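Side-chain contacts in conjugal transfer protein TRWB (Escherichia coli, PDB 1E9R), which probably acts as a ring-forming, DNA-binding P-loop NTPase that couples the transferred DNA to the type IV secretion channel during bacterial conjugation: residues G150-R155 and S195-S200; N2-G7 and A12-F17; E72-G77 and D82-V87; K351-M356 and A395-L400; L218-T223 and G252-P257. All coordinates share one frame; numbering follows the deposited sequence.

Contact 1: residues G150-R155 and S195-S200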
# COMPACT_ATOMS: atom_id res chain seq x y z
N GLY B 150 -12.95 -10.04 -23.49
CA GLY B 150 -14.14 -10.87 -23.52
C GLY B 150 -15.35 -10.19 -24.15
O GLY B 150 -16.11 -10.81 -24.90
N ARG B 151 -15.54 -8.90 -23.85
CA ARG B 151 -16.66 -8.15 -24.40
C ARG B 151 -16.44 -7.97 -25.89
O ARG B 151 -17.40 -7.99 -26.66
CB ARG B 151 -16.79 -6.79 -23.71
CG ARG B 151 -16.91 -6.92 -22.21
CD ARG B 151 -17.56 -5.74 -21.52
NE ARG B 151 -17.43 -5.88 -20.08
CZ ARG B 151 -16.39 -5.42 -19.39
NH1 ARG B 151 -15.43 -4.76 -20.02
NH2 ARG B 151 -16.29 -5.64 -18.08
N LEU B 152 -15.18 -7.79 -26.28
CA LEU B 152 -14.82 -7.64 -27.70
C LEU B 152 -15.19 -8.93 -28.43
O LEU B 152 -15.88 -8.90 -29.45
CB LEU B 152 -13.32 -7.39 -27.87
CG LEU B 152 -12.86 -7.49 -29.33
CD1 LEU B 152 -13.48 -6.35 -30.15
CD2 LEU B 152 -11.35 -7.43 -29.41
N LEU B 153 -14.74 -10.06 -27.90
CA LEU B 153 -15.05 -11.35 -28.50
C LEU B 153 -16.56 -11.59 -28.47
O LEU B 153 -17.13 -12.10 -29.43
CB LEU B 153 -14.33 -12.47 -27.74
CG LEU B 153 -14.63 -13.90 -28.21
CD1 LEU B 153 -14.34 -14.03 -29.68
CD2 LEU B 153 -13.79 -14.89 -27.44
N LEU B 154 -17.20 -11.20 -27.37
CA LEU B 154 -18.63 -11.39 -27.25
C LEU B 154 -19.43 -10.55 -28.24
O LEU B 154 -20.20 -11.10 -29.02
CB LEU B 154 -19.11 -11.06 -25.84
CG LEU B 154 -20.61 -11.30 -25.63
CD1 LEU B 154 -20.91 -12.79 -25.64
CD2 LEU B 154 -21.05 -10.67 -24.31
N ARG B 155 -19.25 -9.24 -28.22
CA ARG B 155 -20.03 -8.38 -29.10
C ARG B 155 -19.85 -8.63 -30.60
O ARG B 155 -20.81 -8.54 -31.36
CB ARG B 155 -19.81 -6.90 -28.76
CG ARG B 155 -18.52 -6.29 -29.24
CD ARG B 155 -18.48 -4.81 -28.87
NE ARG B 155 -17.80 -4.58 -27.60
CZ ARG B 155 -16.50 -4.33 -27.50
NH1 ARG B 155 -15.75 -4.25 -28.58
NH2 ARG B 155 -15.95 -4.16 -26.30
N SER B 195 -8.51 -9.00 -36.97
CA SER B 195 -7.09 -8.80 -36.73
C SER B 195 -6.66 -8.45 -35.31
O SER B 195 -5.48 -8.56 -35.00
CB SER B 195 -6.56 -7.74 -37.70
OG SER B 195 -6.84 -8.11 -39.04
N LEU B 196 -7.59 -8.02 -34.46
CA LEU B 196 -7.22 -7.66 -33.09
C LEU B 196 -6.74 -8.86 -32.29
O LEU B 196 -5.88 -8.74 -31.43
CB LEU B 196 -8.38 -6.99 -32.35
CG LEU B 196 -8.57 -5.51 -32.72
CD1 LEU B 196 -9.81 -4.94 -32.04
CD2 LEU B 196 -7.33 -4.74 -32.29
N PHE B 197 -7.29 -10.04 -32.59
CA PHE B 197 -6.90 -11.25 -31.88
C PHE B 197 -5.88 -12.12 -32.63
O PHE B 197 -5.76 -13.31 -32.36
CB PHE B 197 -8.14 -12.10 -31.56
CG PHE B 197 -8.97 -11.55 -30.44
CD1 PHE B 197 -8.38 -11.17 -29.24
CD2 PHE B 197 -10.35 -11.40 -30.59
CE1 PHE B 197 -9.14 -10.64 -28.19
CE2 PHE B 197 -11.12 -10.88 -29.54
CZ PHE B 197 -10.51 -10.50 -28.34
N ALA B 198 -5.14 -11.52 -33.57
CA ALA B 198 -4.16 -12.28 -34.33
C ALA B 198 -2.91 -11.47 -34.66
O ALA B 198 -2.92 -10.24 -34.62
CB ALA B 198 -4.80 -12.79 -35.62
N GLY B 199 -1.82 -12.18 -34.95
CA GLY B 199 -0.59 -11.50 -35.32
C GLY B 199 0.59 -11.54 -34.36
O GLY B 199 1.72 -11.28 -34.77
N SER B 200 0.35 -11.82 -33.09
CA SER B 200 1.45 -11.88 -32.13
C SER B 200 1.04 -12.73 -30.95
O SER B 200 -0.13 -13.10 -30.83
CB SER B 200 1.82 -10.48 -31.64
OG SER B 200 0.76 -9.92 -30.88

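Contact 2: residues N2-G7 and A12-F17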
# COMPACT_ATOMS: atom_id res chain seq x y z
N ASN B 2 -31.77 20.89 31.48
CA ASN B 2 -31.48 19.73 30.58
C ASN B 2 -32.76 18.95 30.29
O ASN B 2 -32.88 17.78 30.64
CB ASN B 2 -30.44 18.80 31.22
CG ASN B 2 -29.13 19.51 31.56
OD1 ASN B 2 -28.55 20.20 30.72
ND2 ASN B 2 -28.66 19.34 32.79
N SER B 3 -33.71 19.62 29.64
CA SER B 3 -34.99 19.00 29.30
C SER B 3 -35.00 18.56 27.83
O SER B 3 -36.06 18.38 27.23
CB SER B 3 -36.14 19.99 29.55
OG SER B 3 -37.41 19.40 29.35
N VAL B 4 -33.81 18.40 27.25
CA VAL B 4 -33.71 17.96 25.86
C VAL B 4 -32.90 16.67 25.77
O VAL B 4 -32.12 16.34 26.67
CB VAL B 4 -33.03 19.05 24.98
CG1 VAL B 4 -33.22 18.70 23.51
CG2 VAL B 4 -33.61 20.42 25.30
N GLY B 5 -33.09 15.93 24.67
CA GLY B 5 -32.37 14.69 24.47
C GLY B 5 -32.91 13.57 25.34
O GLY B 5 -32.51 12.41 25.22
N GLN B 6 -33.82 13.93 26.23
CA GLN B 6 -34.43 12.96 27.13
C GLN B 6 -35.32 12.01 26.33
O GLN B 6 -36.20 12.44 25.59
CB GLN B 6 -35.26 13.68 28.19
CG GLN B 6 -34.49 14.74 28.95
CD GLN B 6 -34.97 14.89 30.37
OE1 GLN B 6 -34.94 13.93 31.14
NE2 GLN B 6 -35.41 16.09 30.73
N GLY B 7 -35.05 10.71 26.47
CA GLY B 7 -35.82 9.71 25.78
C GLY B 7 -35.25 9.20 24.46
O GLY B 7 -35.11 7.99 24.28
N ALA B 12 -26.34 11.78 27.94
CA ALA B 12 -26.84 12.64 29.00
C ALA B 12 -27.74 13.74 28.46
O ALA B 12 -27.42 14.36 27.44
CB ALA B 12 -25.68 13.26 29.75
N PRO B 13 -28.89 13.98 29.12
CA PRO B 13 -29.81 15.03 28.67
C PRO B 13 -29.09 16.38 28.60
O PRO B 13 -28.16 16.62 29.37
CB PRO B 13 -30.91 15.00 29.73
CG PRO B 13 -30.93 13.55 30.13
CD PRO B 13 -29.45 13.23 30.25
N PHE B 14 -29.51 17.25 27.69
CA PHE B 14 -28.88 18.54 27.55
C PHE B 14 -29.84 19.73 27.54
O PHE B 14 -31.05 19.58 27.35
CB PHE B 14 -28.02 18.59 26.29
CG PHE B 14 -28.72 18.15 25.04
CD1 PHE B 14 -28.81 16.79 24.72
CD2 PHE B 14 -29.25 19.09 24.15
CE1 PHE B 14 -29.41 16.37 23.52
CE2 PHE B 14 -29.86 18.68 22.96
CZ PHE B 14 -29.94 17.31 22.64
N LYS B 15 -29.28 20.91 27.74
CA LYS B 15 -30.05 22.14 27.78
C LYS B 15 -30.40 22.60 26.38
O LYS B 15 -31.57 22.73 26.04
CB LYS B 15 -29.26 23.24 28.50
CG LYS B 15 -30.10 24.33 29.17
CD LYS B 15 -29.20 25.40 29.81
CE LYS B 15 -29.97 26.30 30.80
NZ LYS B 15 -31.09 27.04 30.16
N ARG B 16 -29.37 22.83 25.56
CA ARG B 16 -29.58 23.33 24.20
C ARG B 16 -28.82 22.63 23.09
O ARG B 16 -27.63 22.36 23.20
CB ARG B 16 -29.22 24.81 24.16
CG ARG B 16 -29.13 25.42 22.77
CD ARG B 16 -28.80 26.89 22.90
NE ARG B 16 -29.86 27.54 23.66
CZ ARG B 16 -29.70 28.50 24.57
NH1 ARG B 16 -28.50 28.96 24.89
NH2 ARG B 16 -30.78 28.98 25.18
N PHE B 17 -29.53 22.36 21.99
CA PHE B 17 -28.93 21.72 20.83
C PHE B 17 -28.37 22.83 19.96
O PHE B 17 -29.06 23.79 19.66
CB PHE B 17 -30.00 20.93 20.06
CG PHE B 17 -29.55 20.47 18.70
CD1 PHE B 17 -29.60 21.33 17.61
CD2 PHE B 17 -29.03 19.19 18.52
CE1 PHE B 17 -29.13 20.92 16.35
CE2 PHE B 17 -28.57 18.78 17.27
CZ PHE B 17 -28.62 19.65 16.19

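Contact 3: residues E72-G77 and D82-V87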
# COMPACT_ATOMS: atom_id res chain seq x y z
N GLU B 72 -41.38 -4.73 3.77
CA GLU B 72 -42.34 -3.70 4.13
C GLU B 72 -42.38 -2.57 3.10
O GLU B 72 -43.45 -2.12 2.69
CB GLU B 72 -41.97 -3.11 5.49
CG GLU B 72 -42.63 -1.78 5.75
CD GLU B 72 -42.34 -1.23 7.14
OE1 GLU B 72 -41.86 -1.99 8.02
OE2 GLU B 72 -42.61 -0.02 7.33
N LEU B 73 -41.21 -2.12 2.68
CA LEU B 73 -41.11 -1.06 1.70
C LEU B 73 -41.76 -1.46 0.37
O LEU B 73 -42.50 -0.69 -0.23
CB LEU B 73 -39.65 -0.70 1.47
CG LEU B 73 -39.27 0.76 1.68
CD1 LEU B 73 -37.79 0.90 1.49
CD2 LEU B 73 -40.01 1.64 0.72
N ALA B 74 -41.46 -2.68 -0.08
CA ALA B 74 -42.01 -3.19 -1.34
C ALA B 74 -43.53 -3.29 -1.26
O ALA B 74 -44.25 -2.90 -2.19
CB ALA B 74 -41.40 -4.55 -1.66
N TYR B 75 -44.00 -3.84 -0.15
CA TYR B 75 -45.43 -4.00 0.10
C TYR B 75 -46.17 -2.67 0.02
O TYR B 75 -47.11 -2.51 -0.76
CB TYR B 75 -45.63 -4.62 1.48
CG TYR B 75 -47.08 -4.66 1.91
CD1 TYR B 75 -48.06 -5.22 1.09
CD2 TYR B 75 -47.46 -4.16 3.16
CE1 TYR B 75 -49.39 -5.28 1.50
CE2 TYR B 75 -48.79 -4.22 3.58
CZ TYR B 75 -49.75 -4.78 2.75
OH TYR B 75 -51.06 -4.84 3.17
N THR B 76 -45.75 -1.70 0.83
CA THR B 76 -46.39 -0.40 0.84
C THR B 76 -46.33 0.28 -0.54
O THR B 76 -47.18 1.10 -0.88
CB THR B 76 -45.76 0.51 1.91
OG1 THR B 76 -44.37 0.71 1.65
CG2 THR B 76 -45.90 -0.12 3.27
N GLY B 77 -45.32 -0.08 -1.32
CA GLY B 77 -45.17 0.49 -2.65
C GLY B 77 -46.16 -0.16 -3.59
O GLY B 77 -46.63 0.46 -4.54
N ASP B 82 -47.20 0.97 -7.39
CA ASP B 82 -45.92 1.21 -8.05
C ASP B 82 -45.39 -0.05 -8.73
O ASP B 82 -45.63 -1.16 -8.28
CB ASP B 82 -44.89 1.70 -7.03
CG ASP B 82 -45.15 3.12 -6.56
OD1 ASP B 82 -46.32 3.49 -6.36
OD2 ASP B 82 -44.17 3.86 -6.39
N ARG B 83 -44.67 0.14 -9.84
CA ARG B 83 -44.05 -1.00 -10.53
C ARG B 83 -42.66 -1.19 -9.92
O ARG B 83 -42.01 -0.23 -9.50
CB ARG B 83 -43.89 -0.73 -12.03
CG ARG B 83 -45.16 -0.81 -12.84
CD ARG B 83 -44.84 -0.73 -14.34
NE ARG B 83 -44.34 -1.98 -14.88
CZ ARG B 83 -43.72 -2.09 -16.06
NH1 ARG B 83 -43.53 -1.00 -16.80
NH2 ARG B 83 -43.32 -3.27 -16.51
N MET B 84 -42.20 -2.44 -9.86
CA MET B 84 -40.89 -2.71 -9.29
C MET B 84 -40.23 -4.00 -9.77
O MET B 84 -40.89 -4.94 -10.21
CB MET B 84 -40.99 -2.71 -7.77
CG MET B 84 -42.10 -3.58 -7.23
SD MET B 84 -42.62 -3.06 -5.58
CE MET B 84 -42.28 -4.47 -4.71
N VAL B 85 -38.90 -4.02 -9.69
CA VAL B 85 -38.09 -5.18 -10.05
C VAL B 85 -37.49 -5.60 -8.72
O VAL B 85 -36.94 -4.76 -8.00
CB VAL B 85 -36.96 -4.83 -11.03
CG1 VAL B 85 -36.10 -6.04 -11.27
CG2 VAL B 85 -37.54 -4.34 -12.33
N ILE B 86 -37.58 -6.88 -8.39
CA ILE B 86 -37.06 -7.36 -7.11
C ILE B 86 -36.06 -8.50 -7.26
O ILE B 86 -36.36 -9.53 -7.89
CB ILE B 86 -38.22 -7.84 -6.21
CG1 ILE B 86 -39.23 -6.71 -6.01
CG2 ILE B 86 -37.68 -8.31 -4.87
CD1 ILE B 86 -40.50 -7.14 -5.28
N VAL B 87 -34.87 -8.31 -6.69
CA VAL B 87 -33.85 -9.35 -6.69
C VAL B 87 -34.34 -10.15 -5.49
O VAL B 87 -34.12 -9.78 -4.33
CB VAL B 87 -32.45 -8.74 -6.47
CG1 VAL B 87 -31.41 -9.83 -6.37
CG2 VAL B 87 -32.11 -7.81 -7.63

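Contact 4: residues K351-M356 and A395-L400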
# COMPACT_ATOMS: atom_id res chain seq x y z
N LYS B 351 -15.17 -2.11 13.67
CA LYS B 351 -14.82 -1.16 12.63
C LYS B 351 -16.07 -0.67 11.88
O LYS B 351 -16.19 0.50 11.54
CB LYS B 351 -13.82 -1.76 11.64
CG LYS B 351 -13.41 -0.75 10.59
CD LYS B 351 -12.35 -1.27 9.61
CE LYS B 351 -12.05 -0.21 8.53
NZ LYS B 351 -11.18 -0.70 7.42
N THR B 352 -16.99 -1.58 11.64
CA THR B 352 -18.21 -1.21 10.95
C THR B 352 -19.11 -0.43 11.89
O THR B 352 -19.82 0.48 11.47
CB THR B 352 -18.95 -2.45 10.44
OG1 THR B 352 -18.17 -3.06 9.41
CG2 THR B 352 -20.32 -2.07 9.89
N ASN B 353 -19.08 -0.77 13.18
CA ASN B 353 -19.90 -0.06 14.14
C ASN B 353 -19.42 1.39 14.26
O ASN B 353 -20.22 2.31 14.39
CB ASN B 353 -19.85 -0.77 15.49
CG ASN B 353 -20.52 -2.12 15.43
OD1 ASN B 353 -21.54 -2.29 14.77
ND2 ASN B 353 -19.95 -3.10 16.13
N GLU B 354 -18.11 1.58 14.21
CA GLU B 354 -17.55 2.92 14.26
C GLU B 354 -17.97 3.68 13.00
O GLU B 354 -18.29 4.86 13.04
CB GLU B 354 -16.04 2.84 14.35
CG GLU B 354 -15.35 4.13 13.95
CD GLU B 354 -15.65 5.29 14.88
OE1 GLU B 354 -16.12 5.05 16.02
OE2 GLU B 354 -15.40 6.44 14.47
N ASP B 355 -17.96 2.98 11.88
CA ASP B 355 -18.35 3.52 10.58
C ASP B 355 -19.81 3.99 10.64
O ASP B 355 -20.15 5.11 10.26
CB ASP B 355 -18.16 2.40 9.52
CG ASP B 355 -18.45 2.84 8.08
OD1 ASP B 355 -18.70 4.04 7.82
OD2 ASP B 355 -18.41 1.96 7.20
N MET B 356 -20.67 3.10 11.14
CA MET B 356 -22.09 3.40 11.27
C MET B 356 -22.32 4.55 12.25
O MET B 356 -23.14 5.44 12.01
CB MET B 356 -22.85 2.14 11.69
CG MET B 356 -22.96 1.10 10.57
SD MET B 356 -23.76 1.77 9.01
CE MET B 356 -22.35 2.65 8.10
N ALA B 395 -20.73 1.50 20.41
CA ALA B 395 -21.17 0.48 21.37
C ALA B 395 -22.69 0.35 21.44
O ALA B 395 -23.21 -0.72 21.77
CB ALA B 395 -20.63 0.80 22.75
N GLU B 396 -23.40 1.44 21.15
CA GLU B 396 -24.86 1.40 21.15
C GLU B 396 -25.33 0.60 19.94
O GLU B 396 -26.36 -0.07 19.98
CB GLU B 396 -25.44 2.82 21.07
CG GLU B 396 -25.21 3.70 22.28
CD GLU B 396 -25.98 5.00 22.16
OE1 GLU B 396 -27.23 4.97 22.20
OE2 GLU B 396 -25.34 6.06 22.00
N ILE B 397 -24.57 0.71 18.86
CA ILE B 397 -24.90 -0.00 17.62
C ILE B 397 -24.60 -1.50 17.77
O ILE B 397 -25.31 -2.35 17.23
CB ILE B 397 -24.10 0.60 16.43
CG1 ILE B 397 -24.58 2.03 16.16
CG2 ILE B 397 -24.27 -0.26 15.19
CD1 ILE B 397 -23.88 2.73 15.02
N ALA B 398 -23.55 -1.80 18.54
CA ALA B 398 -23.13 -3.17 18.79
C ALA B 398 -24.11 -3.88 19.72
O ALA B 398 -24.19 -5.11 19.74
CB ALA B 398 -21.74 -3.18 19.40
N ASN B 399 -24.87 -3.11 20.50
CA ASN B 399 -25.84 -3.67 21.42
C ASN B 399 -27.27 -3.49 20.94
O ASN B 399 -28.21 -3.84 21.65
CB ASN B 399 -25.67 -3.03 22.79
CG ASN B 399 -24.40 -3.46 23.46
OD1 ASN B 399 -24.28 -4.60 23.91
ND2 ASN B 399 -23.42 -2.56 23.52
N LEU B 400 -27.44 -2.95 19.74
CA LEU B 400 -28.76 -2.74 19.18
C LEU B 400 -29.51 -4.05 19.13
O LEU B 400 -29.00 -5.03 18.58
CB LEU B 400 -28.65 -2.21 17.75
CG LEU B 400 -29.19 -0.82 17.44
CD1 LEU B 400 -29.43 -0.74 15.95
CD2 LEU B 400 -30.49 -0.56 18.16

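Contact 5: residues L218-T223 and G252-P257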
# COMPACT_ATOMS: atom_id res chain seq x y z
N LEU B 218 -20.88 -16.97 -19.64
CA LEU B 218 -21.95 -17.49 -20.47
C LEU B 218 -22.76 -18.73 -20.08
O LEU B 218 -23.96 -18.78 -20.35
CB LEU B 218 -21.43 -17.69 -21.88
CG LEU B 218 -21.02 -16.39 -22.58
CD1 LEU B 218 -20.52 -16.67 -23.99
CD2 LEU B 218 -22.21 -15.45 -22.61
N PRO B 219 -22.13 -19.73 -19.44
CA PRO B 219 -22.86 -20.95 -19.05
C PRO B 219 -24.38 -20.83 -18.76
O PRO B 219 -25.20 -21.35 -19.53
CB PRO B 219 -22.06 -21.45 -17.85
CG PRO B 219 -20.65 -21.13 -18.28
CD PRO B 219 -20.78 -19.71 -18.84
N GLU B 220 -24.76 -20.16 -17.67
CA GLU B 220 -26.17 -20.01 -17.32
C GLU B 220 -27.01 -19.29 -18.37
O GLU B 220 -28.23 -19.45 -18.42
CB GLU B 220 -26.29 -19.29 -15.98
CG GLU B 220 -25.69 -20.06 -14.82
CD GLU B 220 -26.21 -21.49 -14.72
OE1 GLU B 220 -27.43 -21.70 -14.87
OE2 GLU B 220 -25.39 -22.40 -14.48
N HIS B 221 -26.37 -18.49 -19.21
CA HIS B 221 -27.08 -17.78 -20.27
C HIS B 221 -27.47 -18.79 -21.33
O HIS B 221 -28.48 -18.64 -22.02
CB HIS B 221 -26.16 -16.73 -20.91
CG HIS B 221 -25.90 -15.53 -20.06
ND1 HIS B 221 -26.60 -14.35 -20.19
CD2 HIS B 221 -25.01 -15.32 -19.06
CE1 HIS B 221 -26.16 -13.47 -19.32
NE2 HIS B 221 -25.19 -14.04 -18.61
N VAL B 222 -26.65 -19.83 -21.45
CA VAL B 222 -26.87 -20.86 -22.45
C VAL B 222 -28.00 -21.78 -22.03
O VAL B 222 -28.88 -22.10 -22.84
CB VAL B 222 -25.58 -21.72 -22.67
CG1 VAL B 222 -25.85 -22.78 -23.72
CG2 VAL B 222 -24.42 -20.83 -23.10
N THR B 223 -27.98 -22.19 -20.77
CA THR B 223 -28.99 -23.09 -20.23
C THR B 223 -30.31 -22.38 -19.91
O THR B 223 -31.31 -23.04 -19.61
CB THR B 223 -28.46 -23.78 -18.97
OG1 THR B 223 -28.25 -22.80 -17.94
CG2 THR B 223 -27.15 -24.48 -19.27
N GLY B 252 -26.70 -19.88 -5.78
CA GLY B 252 -26.39 -18.47 -5.89
C GLY B 252 -25.10 -18.22 -6.65
O GLY B 252 -25.09 -17.50 -7.65
N PRO B 253 -23.99 -18.81 -6.21
CA PRO B 253 -22.72 -18.61 -6.89
C PRO B 253 -22.77 -18.86 -8.39
O PRO B 253 -22.25 -18.07 -9.17
CB PRO B 253 -21.78 -19.58 -6.16
CG PRO B 253 -22.72 -20.64 -5.65
CD PRO B 253 -23.87 -19.82 -5.14
N ALA B 254 -23.39 -19.95 -8.78
CA ALA B 254 -23.48 -20.29 -10.20
C ALA B 254 -24.29 -19.26 -10.98
O ALA B 254 -24.01 -18.98 -12.15
CB ALA B 254 -24.10 -21.67 -10.35
N LEU B 255 -25.30 -18.68 -10.33
CA LEU B 255 -26.18 -17.72 -10.98
C LEU B 255 -25.73 -16.27 -10.85
O LEU B 255 -26.30 -15.39 -11.49
CB LEU B 255 -27.60 -17.87 -10.44
CG LEU B 255 -28.36 -19.10 -10.94
CD1 LEU B 255 -29.66 -19.28 -10.18
CD2 LEU B 255 -28.63 -18.94 -12.43
N ARG B 256 -24.72 -16.02 -10.03
CA ARG B 256 -24.22 -14.66 -9.81
C ARG B 256 -24.06 -13.83 -11.10
O ARG B 256 -24.57 -12.71 -11.21
CB ARG B 256 -22.89 -14.73 -9.05
CG ARG B 256 -22.44 -13.42 -8.46
CD ARG B 256 -21.21 -13.64 -7.62
NE ARG B 256 -20.82 -12.44 -6.89
CZ ARG B 256 -19.69 -11.76 -7.10
NH1 ARG B 256 -18.82 -12.17 -8.03
NH2 ARG B 256 -19.42 -10.67 -6.38
N PRO B 257 -23.34 -14.36 -12.11
CA PRO B 257 -23.21 -13.55 -13.33
C PRO B 257 -24.51 -13.27 -14.11
O PRO B 257 -24.67 -12.19 -14.68
CB PRO B 257 -22.16 -14.30 -14.15
CG PRO B 257 -22.21 -15.68 -13.63
CD PRO B 257 -22.41 -15.50 -12.15
O HOH W 1 -23.52 -12.54 -16.93

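Contact 1: residues G150-R155 and S195-S200
Phe197 drives its ring from the loop at 195-200 against the side of helix 141-163, where Leu152 meets it from the opposite direction. One branch of the leucine does most of the touching: CD2 of Leu152 lies 3.4 Å from CZ of Phe197, and its CG is 3.8 Å from CE2 of the same ring. The methyl reaches the phenyl obliquely. Leu152 gets there because CG stands anti to the backbone N (chi1 169°), which carries CD2 out to the ring. On the helix residue that follows, Leu153, contact is made higher up the side chain, by CB, 4.0 Å from CE2 of Phe197. The loop offers two apolar residues in a row because Ser195 to Ala198 form a type I beta turn, and Leu196 and Phe197 occupy its central positions with both side chains directed at the helix. Each carries CG anti to its own carbonyl carbon, Phe197 at chi1 -75°, and this extends the ring from the turn to the helix. Leu196 adds CD1 at 3.9 Å from CD2 of Leu152, so CD2 of Leu152 touches both the Phe197 ring and Leu196. Around these four residues, Leu153 also packs on Leu207 and Leu188, while Leu152 meets Phe212 of a neighbouring subunit and Leu196 meets Ser215 of the same neighbour. The contact thus ties a loop of the helical region to its long helix at a subunit border. Carbon meets carbon throughout, and all four residues are buried, so between these two segments the attraction is probably due to close fit and exclusion of water.

Contact 2: residues N2-G7 and A12-F17
A single antiparallel bridge, with Val4 and Phe14 as its hydrogen-bonded pair, folds the N-terminal segment back on the residues leading into strand 16-18, which pairs with strand 362-368. Phe14 N donates to Val4 O at 2.9 Å; the return bond from Val4 N to Phe14 O is weak. Phe14 turns its ring back over the bridge through chi1 51°, which places CG between backbone N and carbonyl carbon. One face then receives Val4 CB in a CH-pi contact, 4.1 Å from the ring centroid, and Val4 CG1 lies 3.4 Å from Phe14 CE2. Gly5 suits its place, since its CA approaches Phe14 CE1 to 3.5 Å and a beta carbon would clash there. The Gln6 side chain runs roughly perpendicular to that of Pro13, with Gln6 CG 3.7 Å from Pro13 CB. Asn2 OD1 accepts from Asp368 N of strand 362-368, and Phe14 makes an edge-to-face stack with His363. Beyond the bridge, Lys15 and Arg16 together face Glu366 as a classic beta bulge. With an alanine in place of Phe14, Val4 would probably lose its aromatic cover and His363 its ring partner. Only one full-strength bond spans the bridge, so side-chain packing round Phe14 and Pro13 probably contributes much of the hold.

Contact 3: residues E72-G77 and D82-V87
Asp82 opens the second segment by closing the turn after helix 66-79: its backbone N donates to Gly77 O at 3.0 Å in a fairly straight bond (161° at the hydrogen). The contact belongs to the beta-alpha-beta crossover of the P-loop NTPase fold, in which this helix follows the probable Walker A loop and returns the chain to the central sheet at strand 83-89. The Asp82 side chain also leans toward the helix, with CB 3.3 Å from Gly77 O, but its carboxylate is engaged elsewhere, OD2 taking a salt bridge from Arg80 and a hydrogen bond from Trp282 NE1. An aspartate suits the turn because both of these donors lie close by in a buried setting. Arg83 points away from the helix. Met84 comes round to the helix side again, as strand alternation requires. Its CG lies between the backbone N and the carbonyl carbon (chi1 50°), and the chain runs on toward the helix until SD is 3.8 Å from Ala74 O; the exact place of the methyl beyond it is doubtful. A flexible, unbranched thioether can thread between strand and helix, where the small Ala74 probably allows a close approach, while Gly77 contributes its carbonyl to the turn. Val85 turns to the other side of the sheet, as the alternation of the strand continues. Ile86 faces the helix once more, where Met93 touches both it and Ala74, and its CD1 ends 4.5 Å from Ala74 CB.

Contact 4: residues K351-M356 and A395-L400
Asn353 lays its amide alongside the short helix 394-398, where its side chain and that of Ile397 pass each other antiparallel with OD1 of Asn353 3.4 Å from the CG2 methyl of Ile397. This is packing of two helices at the base of the beta hairpin formed by strands 362-368 and 384-390: helix 350-360 leads into the hairpin, and helix 394-398 takes the chain back toward strand 404-408 of the central sheet. The amide nitrogen faces the next residue, ND2 of Asn353 standing 3.7 Å from CB of Ala398, and its hydrogen bond goes to Ser346 O. That bond probably fixes the rotation of the amide, and an asparagine suits a buried place where a nearby carbonyl needs a donor. The small Ala398 lets the amide lie close to the helix backbone. Arg19 of a neighbouring subunit makes a salt bridge with Glu396, so this short helix also borders a neighbour. One turn along, Met356 contributes its stem alone. With chi2 near -56°, the chain bends and carries the thioether away from Ile397 toward the neighbourhood of the probable P-loop. CD1 of Ile397, anti about chi2 (180°), lies 3.5 Å from Met356 CB and 3.7 Å from Met356 C.

Contact 5: residues L218-T223 and G252-P257
Helices 219-223 and 252-257 run nearly perpendicular, at 87° with their axes 9.4 Å apart at closest, and Glu220 and Leu255 come nearest in the backbone. Glu220 reaches across with its methylene stem: CG lies 3.3 Å from Ala254 O. The chain then bends at chi2 (-52°) and lies roughly square to the Leu255 side chain, so that OE1 is 3.9 Å from Leu255 CD2. The same oxygen is hydrogen-bonded to Tyr108 OH, and a glutamate fits here because its aliphatic part can rest on the helix while its carboxylate still finds a polar partner. In the fold, helix 219-223 follows helix 201-217 in the helical region, whereas helix 252-269 follows strand 243-247 of the central sheet. With an alanine in place of Glu220, Tyr108 OH would probably lose this acceptor and a gap would open beside Leu255. His221 makes its link through water. NE2 lies 2.8 Å from the water 1 oxygen, which sits in the plane of the imidazole at its edge and donates a weak bond to Pro257 O. Pro257 has no N-H to give to the preceding turn, and the helix is kinked there. Leu258 and Ala261, further along helix 252-269, pack on the His221 side chain.

How the contacts relate
Contacts 1 and 5 share the helical end of the subunit: their centres are 23 Å apart and they touch where Leu154 CD1 meets Leu218 CD2 at 4.2 Å. Contact 5 joins that helical region to the probable nucleotide-binding core, and its nearest atoms come within about 9 Å of contact 3; strand 83-89 of contact 3 lies beside strand 243-247, which leads into helix 252-269. Contact 3 is built on the helix that begins at the probable sulfate-holding P-loop, and Met356 of contact 4 points near that loop without touching it. Contacts 2 and 4 approach to about 8 Å between nearest atoms at the far end, with contact 2 centred 67 Å from the centre of contact 1.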